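Side-chain contacts in acetyltransferase-like, GNAT family (Bacteroides thetaiotaomicron, PDB 3EY5), which probably transfers an acetyl group to an amine nitrogen, as members of the GNAT family of N-acetyltransferases do: residues 9-12 with 13-16; 22-25 with 26-30; 123-127 with 128-132; 164-167 with 168-171. All coordinates share one frame; numbering follows the deposited sequence.

Contact 1. Residues 9-12 with 13-16; sequences PITT and SDVQ
Asp14 folds its carboxylate back over the turn it has just helped to make and meets Thr11 and Ile10. This is the tight part. OD2 takes the backbone N-H of Thr11 (Thr11 N to Asp14 OD2, 2.9 Å) in an almost straight bond, 172° at the hydrogen, arriving on the anti side of the carboxylate and 27° out of its plane. Going the other way, Asp14 N bonds to Thr11 O at 2.9 Å and closes a type I beta turn, so the two residues grip each other at both ends. Asp14 CG is anti to its own carbonyl carbon (chi1 -57°), and this turns OD2 toward Thr11; Ile10 CG1 packs 3.3 Å from that same Asp14 OD2. With an alanine here, Thr11 N is likely to lose its carboxylate partner and the turn one of the bonds that fix it. The outer side is looser: Thr11 OG1 adds a weak bond to Asp14 OD2 at 3.4 Å, and Ser13 is exposed. Thr12 OG1 hydrogen-bonds to Asp45 of helix 37-46. The turn thus leads from strand 6-9 into helix 15-28, with Ile10 lying on strand 50-57 and on His17 of that helix.

Contact 2. Residues 22-25 with 26-30; sequences EELL and VESFP
Leu24 and Ser28, and Leu25 and Phe29, are the pairs that meet where helix 15-28 runs out. Backbone bonds come first. Val26 N to Glu22 O and Glu27 N to Glu23 O, both 3.1 Å, keep the i to i+4 pattern of an alpha-helix, but at the last residues the bonding becomes shared. Leu25 O accepts both Ser28 N and Phe29 N, each at 3.2 Å and both from the same face of the carbonyl plane, and Ser28 N has, besides, a weak bond to Leu24 O.

The polar side-chain contact belongs to the serine. With OG anti to its own carbonyl carbon (chi1 -65°), the hydroxyl turns back along the helix and Ser28 OG donates to Leu24 O at 2.8 Å, from above the carbonyl plane and 38° out of it. Ser28 OG also lies 3.6 Å from Leu24 CD1, so the methyl flanks the hydrogen-bonded hydroxyl.

In the GNAT fold a helix of this kind, following the first strand, packs against the central sheet; here Leu24 and Leu25 both reach Phe64 of strand 60-69, and Leu25 and Phe29 reach His78 of strand 74-81.

Apolar contact within the turn comes down to Leu25 and Phe29, whose side chains cross at about a right angle. Leu25 CD1 touches Phe29 CD2 at 3.7 Å, and Leu25 O sits at the edge of the ring near its plane. On the outer surface the like-charged carboxylates of Glu23 and Glu27 stay apart, Glu23 OE2 being 5.5 Å from Glu27 OE2.

Contact 3. Residues 123-127 with 128-132; sequences NFYQR and HGFTL. With SO4 (sulfate ion), chain B.
This is a helix C-terminal cap: Phe124 to Arg127 form the last turn of helix 116-127, and His128 to Phe130 fold back over it on the way to strand 131-134. Two backbone bonds close the cap, Phe130 N to Tyr125 O at 3.0 Å and Gly129 N to Gln126 O at 3.1 Å. The His128 side chain adds a third, its ND1 donating to Phe124 O at 2.9 Å with the acceptor 23° out of the imidazole plane. With CG anti to its carbonyl carbon (chi1 -62°), the imidazole lies back over the helix end, and ND1 comes over one face of the Phe124 ring near its rim. Beneath the cap, Tyr125 turns its edge toward the face of Phe130, the centroids 5.7 Å apart and the planes at 72°. Both side chains touch Leu108 of strand 106-110.

On the outer side a sulfate ion, probably from the crystallisation liquor, is held at the guanidinium edge by Arg127 NE to O2 (2.7 Å, nearly straight) and Arg127 NH2 to O1 (3.1 Å). His128 NE2 lies 3.0 Å from sulfate O3, at the edge of the imidazole. With Gly129 at positive phi, the backbone bond from Phe130 to Tyr125 enclosing that from Gly129 to Gln126 is the 6→1 and 5→2 pattern of a Schellman motif ending the helix.

Contact 4. Residues 164-167 with 168-171; sequences DYEG and IRHK
Tyr165 and Glu166 both meet Arg169 on helix 161-176, the C-terminal helix of the chain, in the i to i+4 and i to i+3 spacings of an alpha-helix. Arg169 leaves the backbone with CG anti to N (chi1 -175°), which lays its aliphatic part by the tyrosine, and the bend at chi3 (113°) turns its guanidinium toward the glutamate. Tyr165 and Arg169 slant across each other: Arg169 CB lies over one face of the ring, toward the rim, and Arg169 CD comes within 3.3 Å of Tyr165 OH. Glu166 instead runs beside Arg169, pointing the same way, and its OE2 forms a salt bridge with Arg169 NH2 at 2.6 Å. The carboxylate and guanidinium planes stand 74° apart, so the two groups do not pair flat, and a single oxygen carries the bridge. A methionine in place of Arg169 would probably leave the Glu166 carboxylate without its opposite charge.

The buried side is quieter. Ile168 sets CD1 3.9 Å from Asp164 CB, while the Asp164 carboxylate turns back to the backbone N of Asp160. Ile168 and Tyr165 both pack on Trp133 of strand 131-134, and Tyr165 and Arg169 on Tyr137 of strand 136-139, so this turn lies against the two short strands. Further on, Lys171 curls over Gly167, its NZ also in a long, weak ion pair with Glu72: Lys171 CG comes within 3.1 Å of Gly167 O, and Lys171 NZ makes a weak bond to that same oxygen at 3.5 Å.

Overall arrangement
From the N terminus, contact 1 closes the turn that leads strand 6-9 into helix 15-28, and contact 2 finishes that same helix, the two centres about 17 Å apart. Contact 3 ends helix 116-127 and sends the chain into strand 131-134; contact 4 is a turn within helix 161-176, which packs on that strand through Trp133. All four are local and in series, so none nests within or crosses another. Contacts 1 and 4 lie on opposite sides of the chain's centre, about 31 Å apart between centres. The mixed sheet is reached by contact 2 at strands 60-69 and 74-81 and by contact 3 at strands 106-110 and 149-156.

Contact 1. Residues 9-12 with 13-16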
loop_
_atom_site.group_PDB
_atom_site.type_symbol
_atom_site.label_atom_id
_atom_site.label_comp_id
_atom_site.label_asym_id
_atom_site.label_seq_id
_atom_site.Cartn_x
_atom_site.Cartn_y
_atom_site.Cartn_z
ATOM N N PRO A 9 1.317 10.279 10.442
ATOM C CA PRO A 9 2.277 9.243 10.798
ATOM C C PRO A 9 1.992 8.740 12.208
ATOM O O PRO A 9 1.552 9.494 13.078
ATOM C CB PRO A 9 3.623 9.971 10.745
ATOM C CG PRO A 9 3.403 11.082 9.764
ATOM C CD PRO A 9 1.975 11.480 9.877
ATOM N N ILE A 10 2.212 7.461 12.421
ATOM C CA ILE A 10 1.873 6.884 13.690
ATOM C C ILE A 10 3.006 6.010 14.161
ATOM O O ILE A 10 3.728 5.419 13.361
ATOM C CB ILE A 10 0.486 6.176 13.598
ATOM C CG1 ILE A 10 -0.371 6.530 14.780
ATOM C CG2 ILE A 10 0.524 4.671 13.255
ATOM C CD1 ILE A 10 -1.221 7.730 14.470
ATOM N N THR A 11 3.211 6.008 15.472
ATOM C CA THR A 11 4.111 5.050 16.100
ATOM C C THR A 11 3.286 4.083 16.968
ATOM O O THR A 11 2.118 4.320 17.250
ATOM C CB THR A 11 5.293 5.740 16.888
ATOM O OG1 THR A 11 4.864 6.983 17.468
ATOM C CG2 THR A 11 6.471 6.017 15.944
ATOM N N THR A 12 3.888 2.980 17.365
ATOM C CA THR A 12 3.257 2.112 18.317
ATOM C C THR A 12 3.136 2.821 19.691
ATOM O O THR A 12 2.501 2.289 20.609
ATOM C CB THR A 12 4.103 0.863 18.506
ATOM O OG1 THR A 12 5.378 1.247 19.059
ATOM C CG2 THR A 12 4.317 0.156 17.195
ATOM N N SER A 13 3.758 4.005 19.816
ATOM C CA SER A 13 3.585 4.906 20.967
ATOM C C SER A 13 2.180 5.493 21.012
ATOM O O SER A 13 1.705 5.916 22.075
ATOM C CB SER A 13 4.610 6.049 20.922
ATOM O OG SER A 13 5.943 5.559 21.020
ATOM N N ASP A 14 1.524 5.521 19.851
ATOM C CA ASP A 14 0.154 5.980 19.737
ATOM C C ASP A 14 -0.749 4.775 19.874
ATOM O O ASP A 14 -1.339 4.307 18.898
ATOM C CB ASP A 14 -0.036 6.647 18.389
ATOM C CG ASP A 14 0.922 7.774 18.181
ATOM O OD1 ASP A 14 0.987 8.639 19.081
ATOM O OD2 ASP A 14 1.622 7.794 17.142
ATOM N N VAL A 15 -0.844 4.276 21.105
ATOM C CA VAL A 15 -1.556 3.043 21.425
ATOM C C VAL A 15 -2.902 2.885 20.706
ATOM O O VAL A 15 -3.084 1.904 19.966
ATOM C CB VAL A 15 -1.651 2.834 22.972
ATOM C CG1 VAL A 15 -2.997 2.258 23.407
ATOM C CG2 VAL A 15 -0.504 1.953 23.456
ATOM N N GLN A 16 -3.816 3.845 20.888
ATOM C CA GLN A 16 -5.169 3.731 20.313
ATOM C C GLN A 16 -5.164 3.655 18.788
ATOM O O GLN A 16 -5.847 2.808 18.186
ATOM C CB GLN A 16 -6.099 4.859 20.772
ATOM C CG GLN A 16 -7.276 5.113 19.816
ATOM C CD GLN A 16 -8.442 5.824 20.466
ATOM O OE1 GLN A 16 -9.527 5.256 20.602
ATOM N NE2 GLN A 16 -8.233 7.081 20.860
#

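Contact 2. Residues 22-25 with 26-30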
loop_
_atom_site.group_PDB
_atom_site.type_symbol
_atom_site.label_atom_id
_atom_site.label_comp_id
_atom_site.label_asym_id
_atom_site.label_seq_id
_atom_site.Cartn_x
_atom_site.Cartn_y
_atom_site.Cartn_z
ATOM N N GLU A 22 -3.862 -1.883 13.279
ATOM C CA GLU A 22 -3.612 -3.313 13.399
ATOM C C GLU A 22 -4.878 -4.207 13.302
ATOM O O GLU A 22 -4.853 -5.223 12.610
ATOM C CB GLU A 22 -2.905 -3.573 14.726
ATOM C CG GLU A 22 -2.112 -4.867 14.758
ATOM C CD GLU A 22 -1.397 -5.050 16.078
ATOM O OE1 GLU A 22 -2.025 -5.558 17.047
ATOM O OE2 GLU A 22 -0.206 -4.660 16.148
ATOM N N GLU A 23 -5.954 -3.839 14.004
ATOM C CA GLU A 23 -7.226 -4.549 13.885
ATOM C C GLU A 23 -7.759 -4.500 12.440
ATOM O O GLU A 23 -8.157 -5.517 11.872
ATOM C CB GLU A 23 -8.268 -4.003 14.887
ATOM C CG GLU A 23 -9.632 -4.748 14.845
ATOM C CD GLU A 23 -10.319 -4.942 16.216
ATOM O OE1 GLU A 23 -10.053 -4.161 17.170
ATOM O OE2 GLU A 23 -11.143 -5.889 16.337
ATOM N N LEU A 24 -7.745 -3.307 11.853
ATOM C CA LEU A 24 -8.243 -3.101 10.516
ATOM C C LEU A 24 -7.420 -3.868 9.457
ATOM O O LEU A 24 -7.980 -4.487 8.534
ATOM C CB LEU A 24 -8.264 -1.602 10.243
ATOM C CG LEU A 24 -8.745 -1.136 8.893
ATOM C CD1 LEU A 24 -10.109 -1.804 8.546
ATOM C CD2 LEU A 24 -8.839 0.406 8.899
ATOM N N LEU A 25 -6.100 -3.827 9.605
ATOM C CA LEU A 25 -5.190 -4.648 8.800
ATOM C C LEU A 25 -5.527 -6.152 8.831
ATOM O O LEU A 25 -5.609 -6.801 7.791
ATOM C CB LEU A 25 -3.751 -4.474 9.292
ATOM C CG LEU A 25 -2.659 -5.282 8.578
ATOM C CD1 LEU A 25 -2.440 -4.835 7.154
ATOM C CD2 LEU A 25 -1.351 -5.228 9.399
ATOM N N VAL A 26 -5.711 -6.705 10.023
ATOM C CA VAL A 26 -5.912 -8.144 10.131
ATOM C C VAL A 26 -7.289 -8.517 9.542
ATOM O O VAL A 26 -7.502 -9.614 9.035
ATOM C CB VAL A 26 -5.752 -8.574 11.603
ATOM C CG1 VAL A 26 -6.283 -9.991 11.858
ATOM C CG2 VAL A 26 -4.263 -8.450 12.012
ATOM N N GLU A 27 -8.209 -7.571 9.594
ATOM C CA GLU A 27 -9.553 -7.809 9.108
ATOM C C GLU A 27 -9.675 -7.606 7.612
ATOM O O GLU A 27 -10.582 -8.146 7.004
ATOM C CB GLU A 27 -10.584 -6.971 9.879
ATOM C CG GLU A 27 -10.926 -7.536 11.249
ATOM C CD GLU A 27 -10.776 -9.064 11.338
ATOM O OE1 GLU A 27 -11.305 -9.810 10.460
ATOM O OE2 GLU A 27 -10.126 -9.534 12.314
ATOM N N SER A 28 -8.735 -6.867 7.036
ATOM C CA SER A 28 -8.756 -6.524 5.634
ATOM C C SER A 28 -7.978 -7.497 4.731
ATOM O O SER A 28 -8.300 -7.624 3.558
ATOM C CB SER A 28 -8.204 -5.107 5.407
ATOM O OG SER A 28 -9.028 -4.140 5.998
ATOM N N PHE A 29 -6.945 -8.154 5.247
ATOM C CA PHE A 29 -6.062 -8.934 4.383
ATOM C C PHE A 29 -5.924 -10.336 4.958
ATOM O O PHE A 29 -6.088 -10.531 6.177
ATOM C CB PHE A 29 -4.700 -8.245 4.217
ATOM C CG PHE A 29 -4.777 -6.851 3.598
ATOM C CD1 PHE A 29 -4.874 -6.681 2.210
ATOM C CD2 PHE A 29 -4.759 -5.714 4.398
ATOM C CE1 PHE A 29 -4.967 -5.388 1.636
ATOM C CE2 PHE A 29 -4.850 -4.423 3.839
ATOM C CZ PHE A 29 -4.944 -4.260 2.463
ATOM N N PRO A 30 -5.686 -11.341 4.093
ATOM C CA PRO A 30 -5.383 -12.646 4.681
ATOM C C PRO A 30 -4.011 -12.591 5.365
ATOM O O PRO A 30 -3.161 -11.802 4.948
ATOM C CB PRO A 30 -5.383 -13.594 3.472
ATOM C CG PRO A 30 -6.238 -12.872 2.465
ATOM C CD PRO A 30 -5.841 -11.424 2.636
#

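Contact 3. Residues 123-127 with 128-132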
loop_
_atom_site.group_PDB
_atom_site.type_symbol
_atom_site.label_atom_id
_atom_site.label_comp_id
_atom_site.label_asym_id
_atom_site.label_seq_id
_atom_site.Cartn_x
_atom_site.Cartn_y
_atom_site.Cartn_z
ATOM N N ASN A 123 -9.724 -0.732 -12.723
ATOM C CA ASN A 123 -10.442 0.437 -13.255
ATOM C C ASN A 123 -10.645 1.550 -12.216
ATOM O O ASN A 123 -10.574 2.748 -12.554
ATOM C CB ASN A 123 -11.760 0.045 -13.947
ATOM C CG ASN A 123 -11.504 -0.830 -15.182
ATOM O OD1 ASN A 123 -10.738 -0.458 -16.050
ATOM N ND2 ASN A 123 -12.129 -1.978 -15.246
ATOM N N PHE A 124 -10.879 1.177 -10.970
ATOM C CA PHE A 124 -10.918 2.183 -9.932
ATOM C C PHE A 124 -9.583 2.986 -9.910
ATOM O O PHE A 124 -9.582 4.210 -9.984
ATOM C CB PHE A 124 -11.226 1.561 -8.585
ATOM C CG PHE A 124 -11.007 2.477 -7.449
ATOM C CD1 PHE A 124 -11.982 3.376 -7.081
ATOM C CD2 PHE A 124 -9.814 2.454 -6.748
ATOM C CE1 PHE A 124 -11.773 4.242 -6.006
ATOM C CE2 PHE A 124 -9.593 3.323 -5.668
ATOM C CZ PHE A 124 -10.565 4.218 -5.304
ATOM N N TYR A 125 -8.448 2.299 -9.871
ATOM C CA TYR A 125 -7.195 3.039 -9.808
ATOM C C TYR A 125 -6.907 3.850 -11.078
ATOM O O TYR A 125 -6.350 4.964 -10.988
ATOM C CB TYR A 125 -6.038 2.122 -9.465
ATOM C CG TYR A 125 -6.016 1.698 -8.005
ATOM C CD1 TYR A 125 -5.755 2.627 -7.008
ATOM C CD2 TYR A 125 -6.242 0.375 -7.628
ATOM C CE1 TYR A 125 -5.725 2.277 -5.694
ATOM C CE2 TYR A 125 -6.194 -0.012 -6.270
ATOM C CZ TYR A 125 -5.938 0.954 -5.321
ATOM O OH TYR A 125 -5.890 0.637 -3.982
ATOM N N GLN A 126 -7.298 3.306 -12.236
ATOM C CA GLN A 126 -7.093 3.962 -13.504
ATOM C C GLN A 126 -7.966 5.216 -13.618
ATOM O O GLN A 126 -7.511 6.245 -14.134
ATOM C CB GLN A 126 -7.413 3.018 -14.674
ATOM C CG GLN A 126 -6.328 1.991 -14.994
ATOM C CD GLN A 126 -6.727 1.165 -16.185
ATOM O OE1 GLN A 126 -7.905 1.074 -16.501
ATOM N NE2 GLN A 126 -5.755 0.616 -16.891
ATOM N N ARG A 127 -9.220 5.112 -13.176
ATOM C CA ARG A 127 -10.064 6.283 -13.054
ATOM C C ARG A 127 -9.428 7.360 -12.219
ATOM O O ARG A 127 -9.684 8.543 -12.447
ATOM C CB ARG A 127 -11.412 5.937 -12.441
ATOM C CG ARG A 127 -12.356 5.348 -13.461
ATOM C CD ARG A 127 -13.788 5.361 -12.980
ATOM N NE ARG A 127 -14.017 4.792 -11.643
ATOM C CZ ARG A 127 -14.106 3.482 -11.354
ATOM N NH1 ARG A 127 -13.952 2.557 -12.280
ATOM N NH2 ARG A 127 -14.366 3.090 -10.110
ATOM N N HIS A 128 -8.604 6.982 -11.248
ATOM C CA HIS A 128 -8.039 7.999 -10.396
ATOM C C HIS A 128 -6.578 8.252 -10.673
ATOM O O HIS A 128 -5.828 8.642 -9.772
ATOM C CB HIS A 128 -8.351 7.737 -8.919
ATOM C CG HIS A 128 -9.819 7.743 -8.621
ATOM N ND1 HIS A 128 -10.571 6.587 -8.547
ATOM C CD2 HIS A 128 -10.686 8.766 -8.444
ATOM C CE1 HIS A 128 -11.828 6.896 -8.309
ATOM N NE2 HIS A 128 -11.928 8.212 -8.242
ATOM N N GLY A 129 -6.186 8.050 -11.934
ATOM C CA GLY A 129 -4.908 8.528 -12.433
ATOM C C GLY A 129 -3.681 7.662 -12.263
ATOM O O GLY A 129 -2.566 8.155 -12.436
ATOM N N PHE A 130 -3.878 6.378 -11.941
ATOM C CA PHE A 130 -2.800 5.402 -11.980
ATOM C C PHE A 130 -2.759 4.726 -13.340
ATOM O O PHE A 130 -3.808 4.410 -13.924
ATOM C CB PHE A 130 -2.949 4.356 -10.859
ATOM C CG PHE A 130 -2.681 4.906 -9.494
ATOM C CD1 PHE A 130 -1.491 4.612 -8.850
ATOM C CD2 PHE A 130 -3.611 5.726 -8.849
ATOM C CE1 PHE A 130 -1.220 5.095 -7.565
ATOM C CE2 PHE A 130 -3.341 6.237 -7.560
ATOM C CZ PHE A 130 -2.135 5.920 -6.921
ATOM N N THR A 131 -1.539 4.503 -13.825
ATOM C CA THR A 131 -1.277 3.755 -15.037
ATOM C C THR A 131 -0.961 2.304 -14.686
ATOM O O THR A 131 -0.101 2.041 -13.823
ATOM C CB THR A 131 -0.067 4.337 -15.803
ATOM O OG1 THR A 131 -0.327 5.707 -16.138
ATOM C CG2 THR A 131 0.165 3.589 -17.107
ATOM N N LEU A 132 -1.643 1.378 -15.366
ATOM C CA LEU A 132 -1.334 -0.049 -15.235
ATOM C C LEU A 132 -0.062 -0.477 -15.995
ATOM O O LEU A 132 0.031 -0.274 -17.197
ATOM C CB LEU A 132 -2.509 -0.900 -15.701
ATOM C CG LEU A 132 -2.246 -2.411 -15.595
ATOM C CD1 LEU A 132 -2.076 -2.805 -14.138
ATOM C CD2 LEU A 132 -3.371 -3.211 -16.254
HETATM S S SO4 B . -15.248 6.354 -8.388
HETATM O O1 SO4 B . -15.065 5.035 -7.764
HETATM O O2 SO4 B . -14.515 6.500 -9.645
HETATM O O3 SO4 B . -14.681 7.341 -7.448
HETATM O O4 SO4 B . -16.665 6.621 -8.624
#

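Contact 4. Residues 164-167 with 168-171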
loop_
_atom_site.group_PDB
_atom_site.type_symbol
_atom_site.label_atom_id
_atom_site.label_comp_id
_atom_site.label_asym_id
_atom_site.label_seq_id
_atom_site.Cartn_x
_atom_site.Cartn_y
_atom_site.Cartn_z
ATOM N N ASP A 164 11.857 2.184 -16.140
ATOM C CA ASP A 164 11.956 2.225 -14.667
ATOM C C ASP A 164 11.599 0.908 -13.939
ATOM O O ASP A 164 12.058 0.671 -12.815
ATOM C CB ASP A 164 11.102 3.393 -14.119
ATOM C CG ASP A 164 11.521 4.750 -14.688
ATOM O OD1 ASP A 164 12.670 5.166 -14.451
ATOM O OD2 ASP A 164 10.709 5.427 -15.365
ATOM N N TYR A 165 10.811 0.064 -14.599
ATOM C CA TYR A 165 10.239 -1.133 -13.979
ATOM C C TYR A 165 11.255 -2.069 -13.296
ATOM O O TYR A 165 11.034 -2.538 -12.168
ATOM C CB TYR A 165 9.421 -1.935 -14.989
ATOM C CG TYR A 165 9.090 -3.309 -14.444
ATOM C CD1 TYR A 165 9.746 -4.448 -14.908
ATOM C CD2 TYR A 165 8.141 -3.456 -13.436
ATOM C CE1 TYR A 165 9.450 -5.720 -14.376
ATOM C CE2 TYR A 165 7.833 -4.705 -12.898
ATOM C CZ TYR A 165 8.487 -5.830 -13.364
ATOM O OH TYR A 165 8.176 -7.054 -12.820
ATOM N N GLU A 166 12.366 -2.325 -13.987
ATOM C CA GLU A 166 13.363 -3.275 -13.512
ATOM C C GLU A 166 14.032 -2.757 -12.247
ATOM O O GLU A 166 14.231 -3.519 -11.285
ATOM C CB GLU A 166 14.387 -3.586 -14.614
ATOM C CG GLU A 166 13.787 -4.400 -15.749
ATOM C CD GLU A 166 13.193 -5.758 -15.300
ATOM O OE1 GLU A 166 12.512 -6.425 -16.129
ATOM O OE2 GLU A 166 13.399 -6.168 -14.132
ATOM N N GLY A 167 14.315 -1.454 -12.230
ATOM C CA GLY A 167 14.924 -0.834 -11.085
ATOM C C GLY A 167 13.942 -0.758 -9.933
ATOM O O GLY A 167 14.334 -0.891 -8.781
ATOM N N ILE A 168 12.667 -0.537 -10.225
ATOM C CA ILE A 168 11.680 -0.480 -9.141
ATOM C C ILE A 168 11.435 -1.879 -8.552
ATOM O O ILE A 168 11.432 -2.047 -7.320
ATOM C CB ILE A 168 10.388 0.153 -9.593
ATOM C CG1 ILE A 168 10.622 1.663 -9.787
ATOM C CG2 ILE A 168 9.273 -0.136 -8.599
ATOM C CD1 ILE A 168 9.577 2.297 -10.681
ATOM N N ARG A 169 11.262 -2.870 -9.422
ATOM C CA ARG A 169 11.073 -4.254 -8.978
ATOM C C ARG A 169 12.183 -4.656 -8.055
ATOM O O ARG A 169 11.944 -5.239 -7.000
ATOM C CB ARG A 169 11.086 -5.200 -10.175
ATOM C CG ARG A 169 10.775 -6.633 -9.797
ATOM C CD ARG A 169 10.872 -7.507 -11.022
ATOM N NE ARG A 169 11.986 -8.442 -10.958
ATOM C CZ ARG A 169 13.251 -8.154 -11.265
ATOM N NH1 ARG A 169 14.166 -9.105 -11.169
ATOM N NH2 ARG A 169 13.621 -6.926 -11.649
ATOM N N HIS A 170 13.408 -4.340 -8.459
ATOM C CA HIS A 170 14.561 -4.693 -7.676
ATOM C C HIS A 170 14.499 -4.027 -6.279
ATOM O O HIS A 170 14.645 -4.699 -5.267
ATOM C CB HIS A 170 15.886 -4.397 -8.435
ATOM C CG HIS A 170 17.107 -4.770 -7.649
ATOM N ND1 HIS A 170 17.519 -6.079 -7.491
ATOM C CD2 HIS A 170 17.969 -4.018 -6.923
ATOM C CE1 HIS A 170 18.597 -6.115 -6.727
ATOM N NE2 HIS A 170 18.891 -4.878 -6.365
ATOM N N LYS A 171 14.265 -2.725 -6.231
ATOM C CA LYS A 171 14.051 -2.012 -4.964
ATOM C C LYS A 171 12.975 -2.625 -4.054
ATOM O O LYS A 171 13.184 -2.748 -2.847
ATOM C CB LYS A 171 13.699 -0.529 -5.228
ATOM C CG LYS A 171 14.794 0.243 -5.953
ATOM C CD LYS A 171 14.481 1.748 -6.050
ATOM C CE LYS A 171 15.414 2.495 -7.034
ATOM N NZ LYS A 171 14.909 2.536 -8.473
#